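Local atomic coordinates of transcriptional regulator (Methanobacterium thermoautotrophicum, PDB entry 3BPV), a protein that probably represses transcription by binding DNA through a winged-helix domain, as a dimeric member of the MarR family of regulators. Residues L35-R40 against D47-F52; A30-L35 against P98-V103. One frame throughout, in Å; residues are numbered along the deposited sequence.

Overall arrangement
Helix 29-40 packs on two neighbours with different sides, showing how one helix can serve both. In contact 2 its residues 30-35 pack on helix 97-111; in contact 1 its residues 35-40 face helix 46-53. The centres lie about 13 Å apart, Leu-35 lies in both ranges but makes its contact in contact 2, and Cys-34 touches Leu-49 where the two meet. Along the chain, contact 1 closes a short turn, whereas contact 2 spans a much longer interval that includes helix 57-69 and the two-stranded wing. Together they tie the helix-turn-helix to the helical region used for dimerization in MarR proteins, a continuity consistent with coupling between the subunit interface and DNA binding.

Contact 1. Residues L35-R40 against D47-F52; sequences LLRIHR and DELATF
Arg-37 lies across Phe-52 where two helices of the winged helix-turn-helix domain meet: helix 29-40 and helix 46-53, the one that precedes the likely recognition helix 57-69. Their short axes approach to 11.3 Å at an angle of 122°, a separation that long side chains must bridge, and the arginine takes the largest share. Its CB rests against a methyl of Leu-49, and CG presses closer on the same methyl, 3.3 Å from Leu-49 CD1, as the two side chains run past each other in opposite directions. The chain bends at chi2 (72°), and this turns CD over the Phe-52 ring in a CH-pi contact, 3.7 Å from the centroid. Arg-37 NE then stands 3.0 Å above the plane of the Phe-52 ring, over its centre. Beyond it CZ makes a cation-pi contact over the same face, 4.0 Å from the Phe-52 centroid, while NH2 reaches out over CD1. The guanidinium does not stack flat: its plane is 89° from that of the ring, to which it presents an edge. A salt bridge from NH1 to Glu-41 holds the charged end, and Arg-12 of the second subunit also packs on Phe-52.

Deeper in the contact, Ile-38 and Leu-49 cross at about a right angle, both also touching Leu-64 of helix 57-69 and Leu-87 of strand 84-89. The two delta methyls of Leu-49 thus divide their partners: CD1 serves the arginine, whereas CD2 lies 4.1 Å from CG1 of Ile-38.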
# COMPACT_ATOMS: atom_id res chain seq x y z
N LEU A 35 3.45 -12.14 -6.26
CA LEU A 35 3.98 -12.94 -7.35
C LEU A 35 5.42 -12.55 -7.66
O LEU A 35 6.29 -13.42 -7.80
CB LEU A 35 3.11 -12.76 -8.60
CG LEU A 35 3.44 -13.69 -9.77
CD1 LEU A 35 3.22 -15.13 -9.36
CD2 LEU A 35 2.54 -13.35 -10.95
N LEU A 36 5.70 -11.26 -7.77
CA LEU A 36 7.06 -10.82 -8.08
C LEU A 36 8.03 -11.16 -6.96
O LEU A 36 9.18 -11.51 -7.22
CB LEU A 36 7.10 -9.32 -8.37
CG LEU A 36 6.33 -8.88 -9.62
CD1 LEU A 36 6.44 -7.37 -9.78
CD2 LEU A 36 6.91 -9.59 -10.85
N ARG A 37 7.56 -11.08 -5.72
CA ARG A 37 8.43 -11.40 -4.59
C ARG A 37 8.77 -12.88 -4.55
O ARG A 37 9.91 -13.25 -4.24
CB ARG A 37 7.76 -10.99 -3.27
CG ARG A 37 8.66 -11.11 -2.06
CD ARG A 37 9.73 -10.03 -2.04
NE ARG A 37 10.63 -10.20 -0.90
CZ ARG A 37 11.51 -11.19 -0.78
NH1 ARG A 37 11.61 -12.10 -1.73
NH2 ARG A 37 12.28 -11.27 0.29
N ILE A 38 7.81 -13.74 -4.86
CA ILE A 38 8.05 -15.18 -4.86
C ILE A 38 8.94 -15.52 -6.05
O ILE A 38 9.81 -16.40 -5.96
CB ILE A 38 6.73 -15.97 -4.97
CG1 ILE A 38 5.84 -15.65 -3.76
CG2 ILE A 38 7.01 -17.47 -5.03
CD1 ILE A 38 4.42 -16.12 -3.92
N HIS A 39 8.72 -14.82 -7.15
CA HIS A 39 9.48 -15.01 -8.38
C HIS A 39 10.97 -14.79 -8.15
O HIS A 39 11.81 -15.53 -8.66
CB HIS A 39 8.96 -14.03 -9.45
CG HIS A 39 9.82 -13.93 -10.67
ND1 HIS A 39 10.07 -15.01 -11.49
CD2 HIS A 39 10.46 -12.88 -11.22
CE1 HIS A 39 10.83 -14.62 -12.50
NE2 HIS A 39 11.09 -13.33 -12.36
N ARG A 40 11.30 -13.76 -7.37
CA ARG A 40 12.70 -13.46 -7.10
C ARG A 40 13.28 -14.30 -5.96
O ARG A 40 14.49 -14.31 -5.75
CB ARG A 40 12.88 -11.97 -6.80
CG ARG A 40 12.22 -11.48 -5.53
CD ARG A 40 12.54 -10.02 -5.29
NE ARG A 40 13.98 -9.79 -5.25
CZ ARG A 40 14.80 -10.30 -4.34
NH1 ARG A 40 14.32 -11.08 -3.38
NH2 ARG A 40 16.10 -10.04 -4.39
N ASP A 47 5.09 -17.58 5.65
CA ASP A 47 5.24 -16.71 6.81
C ASP A 47 6.37 -15.71 6.60
O ASP A 47 6.34 -14.62 7.16
CB ASP A 47 5.46 -17.51 8.10
CG ASP A 47 6.71 -18.37 8.06
OD1 ASP A 47 6.61 -19.54 7.63
OD2 ASP A 47 7.78 -17.88 8.47
N GLU A 48 7.37 -16.06 5.78
CA GLU A 48 8.48 -15.16 5.50
C GLU A 48 8.01 -14.06 4.55
O GLU A 48 8.43 -12.90 4.66
CB GLU A 48 9.66 -15.92 4.89
CG GLU A 48 10.21 -17.01 5.81
CD GLU A 48 11.36 -17.79 5.21
OE1 GLU A 48 11.26 -18.20 4.03
OE2 GLU A 48 12.36 -18.01 5.92
N LEU A 49 7.13 -14.42 3.63
CA LEU A 49 6.58 -13.43 2.70
C LEU A 49 5.70 -12.47 3.51
O LEU A 49 5.74 -11.26 3.29
CB LEU A 49 5.75 -14.12 1.62
CG LEU A 49 5.26 -13.22 0.48
CD1 LEU A 49 6.45 -12.78 -0.35
CD2 LEU A 49 4.26 -13.97 -0.39
N ALA A 50 4.92 -13.02 4.44
CA ALA A 50 4.06 -12.20 5.30
C ALA A 50 4.90 -11.22 6.11
O ALA A 50 4.57 -10.04 6.22
CB ALA A 50 3.27 -13.08 6.24
N THR A 51 6.00 -11.70 6.67
CA THR A 51 6.87 -10.85 7.46
C THR A 51 7.49 -9.77 6.59
O THR A 51 7.58 -8.61 7.00
CB THR A 51 8.00 -11.67 8.12
OG1 THR A 51 7.41 -12.65 9.00
CG2 THR A 51 8.93 -10.77 8.93
N PHE A 52 7.89 -10.14 5.38
CA PHE A 52 8.49 -9.19 4.46
C PHE A 52 7.58 -7.99 4.17
O PHE A 52 8.04 -6.85 4.16
CB PHE A 52 8.84 -9.89 3.14
CG PHE A 52 9.29 -8.95 2.06
CD1 PHE A 52 10.59 -8.48 2.03
CD2 PHE A 52 8.39 -8.53 1.08
CE1 PHE A 52 11.00 -7.60 1.03
CE2 PHE A 52 8.79 -7.65 0.08
CZ PHE A 52 10.10 -7.18 0.05

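Contact 2. Residues A30-L35 against P98-V103; sequences AQVACL and PLILKV
The buried seam between the DNA-binding domain and the helical dimerization region of the MarR fold is represented here by helix 29-40 packing on helix 97-111. One residue of the second helix, Ile-100, meets two residues of the first, Val-32 and Leu-35, which lie three positions apart and so project from the same side of their helix. Each branch of the isoleucine takes one of them. Its CG2 methyl meets CG1 of Val-32 tip to tip at 3.6 Å. Its longer arm reaches toward the same helix beside it: with CG1 anti to the carbonyl carbon (chi1 -70°) and chi2 extended, CD1 arrives at Leu-35, 3.8 Å from that residue's CD2. The leucine crosses this arm at a slant.

Leu-22 covers both Val-32 and Ile-100, and Ile-18 of helix 3-21 packs against Val-32, so the amino-terminal helix and the loop after it help close the seam. Leu-35 also touches Ile-96, just ahead of helix 97-111. No hydrogen bond joins the two segments; the contact consists of methyl groups in van der Waals touch, and its cohesion therefore rests on dispersion and the exclusion of water, with shape rather than polar pairing setting the fit.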
# COMPACT_ATOMS: atom_id res chain seq x y z
N ALA A 30 -1.95 -6.21 -5.09
CA ALA A 30 -1.48 -7.06 -4.01
C ALA A 30 -0.98 -8.41 -4.52
O ALA A 30 0.04 -8.92 -4.06
CB ALA A 30 -2.59 -7.26 -2.98
N GLN A 31 -1.70 -9.00 -5.47
CA GLN A 31 -1.27 -10.29 -6.02
C GLN A 31 0.01 -10.15 -6.83
O GLN A 31 0.89 -11.01 -6.76
CB GLN A 31 -2.36 -10.88 -6.92
CG GLN A 31 -3.61 -11.34 -6.22
CD GLN A 31 -4.61 -11.88 -7.21
OE1 GLN A 31 -4.44 -12.97 -7.73
NE2 GLN A 31 -5.65 -11.10 -7.48
N VAL A 32 0.11 -9.08 -7.62
CA VAL A 32 1.32 -8.87 -8.41
C VAL A 32 2.53 -8.73 -7.49
O VAL A 32 3.59 -9.30 -7.76
CB VAL A 32 1.19 -7.60 -9.29
CG1 VAL A 32 2.55 -7.22 -9.86
CG2 VAL A 32 0.21 -7.87 -10.42
N ALA A 33 2.38 -7.99 -6.40
CA ALA A 33 3.50 -7.80 -5.48
C ALA A 33 3.96 -9.14 -4.93
O ALA A 33 5.16 -9.41 -4.89
CB ALA A 33 3.07 -6.88 -4.33
N CYS A 34 3.01 -9.98 -4.51
CA CYS A 34 3.36 -11.30 -3.98
C CYS A 34 4.01 -12.16 -5.06
O CYS A 34 5.02 -12.83 -4.82
CB CYS A 34 2.11 -12.01 -3.46
SG CYS A 34 1.53 -11.40 -1.87
N LEU A 35 3.45 -12.14 -6.26
CA LEU A 35 3.98 -12.94 -7.35
C LEU A 35 5.42 -12.55 -7.66
O LEU A 35 6.29 -13.42 -7.80
CB LEU A 35 3.11 -12.76 -8.60
CG LEU A 35 3.44 -13.69 -9.77
CD1 LEU A 35 3.22 -15.13 -9.36
CD2 LEU A 35 2.54 -13.35 -10.95
N PRO A 98 6.38 -10.95 -17.99
CA PRO A 98 6.67 -9.92 -18.99
C PRO A 98 5.49 -8.98 -19.17
O PRO A 98 5.67 -7.77 -19.35
CB PRO A 98 6.97 -10.73 -20.25
CG PRO A 98 7.64 -11.94 -19.69
CD PRO A 98 6.75 -12.29 -18.50
N LEU A 99 4.28 -9.54 -19.13
CA LEU A 99 3.07 -8.75 -19.27
C LEU A 99 2.98 -7.76 -18.11
O LEU A 99 2.62 -6.60 -18.29
CB LEU A 99 1.83 -9.65 -19.26
CG LEU A 99 1.63 -10.62 -20.42
CD1 LEU A 99 0.53 -11.61 -20.06
CD2 LEU A 99 1.26 -9.85 -21.68
N ILE A 100 3.29 -8.25 -16.91
CA ILE A 100 3.25 -7.42 -15.72
C ILE A 100 4.26 -6.29 -15.83
O ILE A 100 3.95 -5.13 -15.54
CB ILE A 100 3.56 -8.26 -14.46
CG1 ILE A 100 2.39 -9.20 -14.18
CG2 ILE A 100 3.83 -7.36 -13.27
CD1 ILE A 100 2.63 -10.16 -13.02
N LEU A 101 5.48 -6.61 -16.25
CA LEU A 101 6.51 -5.58 -16.38
C LEU A 101 6.16 -4.57 -17.46
O LEU A 101 6.50 -3.40 -17.34
CB LEU A 101 7.88 -6.22 -16.66
CG LEU A 101 8.44 -7.05 -15.50
CD1 LEU A 101 9.79 -7.64 -15.89
CD2 LEU A 101 8.60 -6.17 -14.26
N LYS A 102 5.48 -5.01 -18.51
CA LYS A 102 5.08 -4.09 -19.58
C LYS A 102 4.03 -3.13 -19.04
O LYS A 102 4.04 -1.94 -19.36
CB LYS A 102 4.52 -4.86 -20.78
CG LYS A 102 4.11 -3.96 -21.93
CD LYS A 102 3.41 -4.73 -23.04
CE LYS A 102 2.97 -3.78 -24.15
NZ LYS A 102 2.09 -2.70 -23.63
N VAL A 103 3.12 -3.64 -18.22
CA VAL A 103 2.09 -2.80 -17.63
C VAL A 103 2.74 -1.79 -16.68
O VAL A 103 2.34 -0.63 -16.63
CB VAL A 103 1.05 -3.66 -16.88
CG1 VAL A 103 0.12 -2.77 -16.06
CG2 VAL A 103 0.24 -4.47 -17.90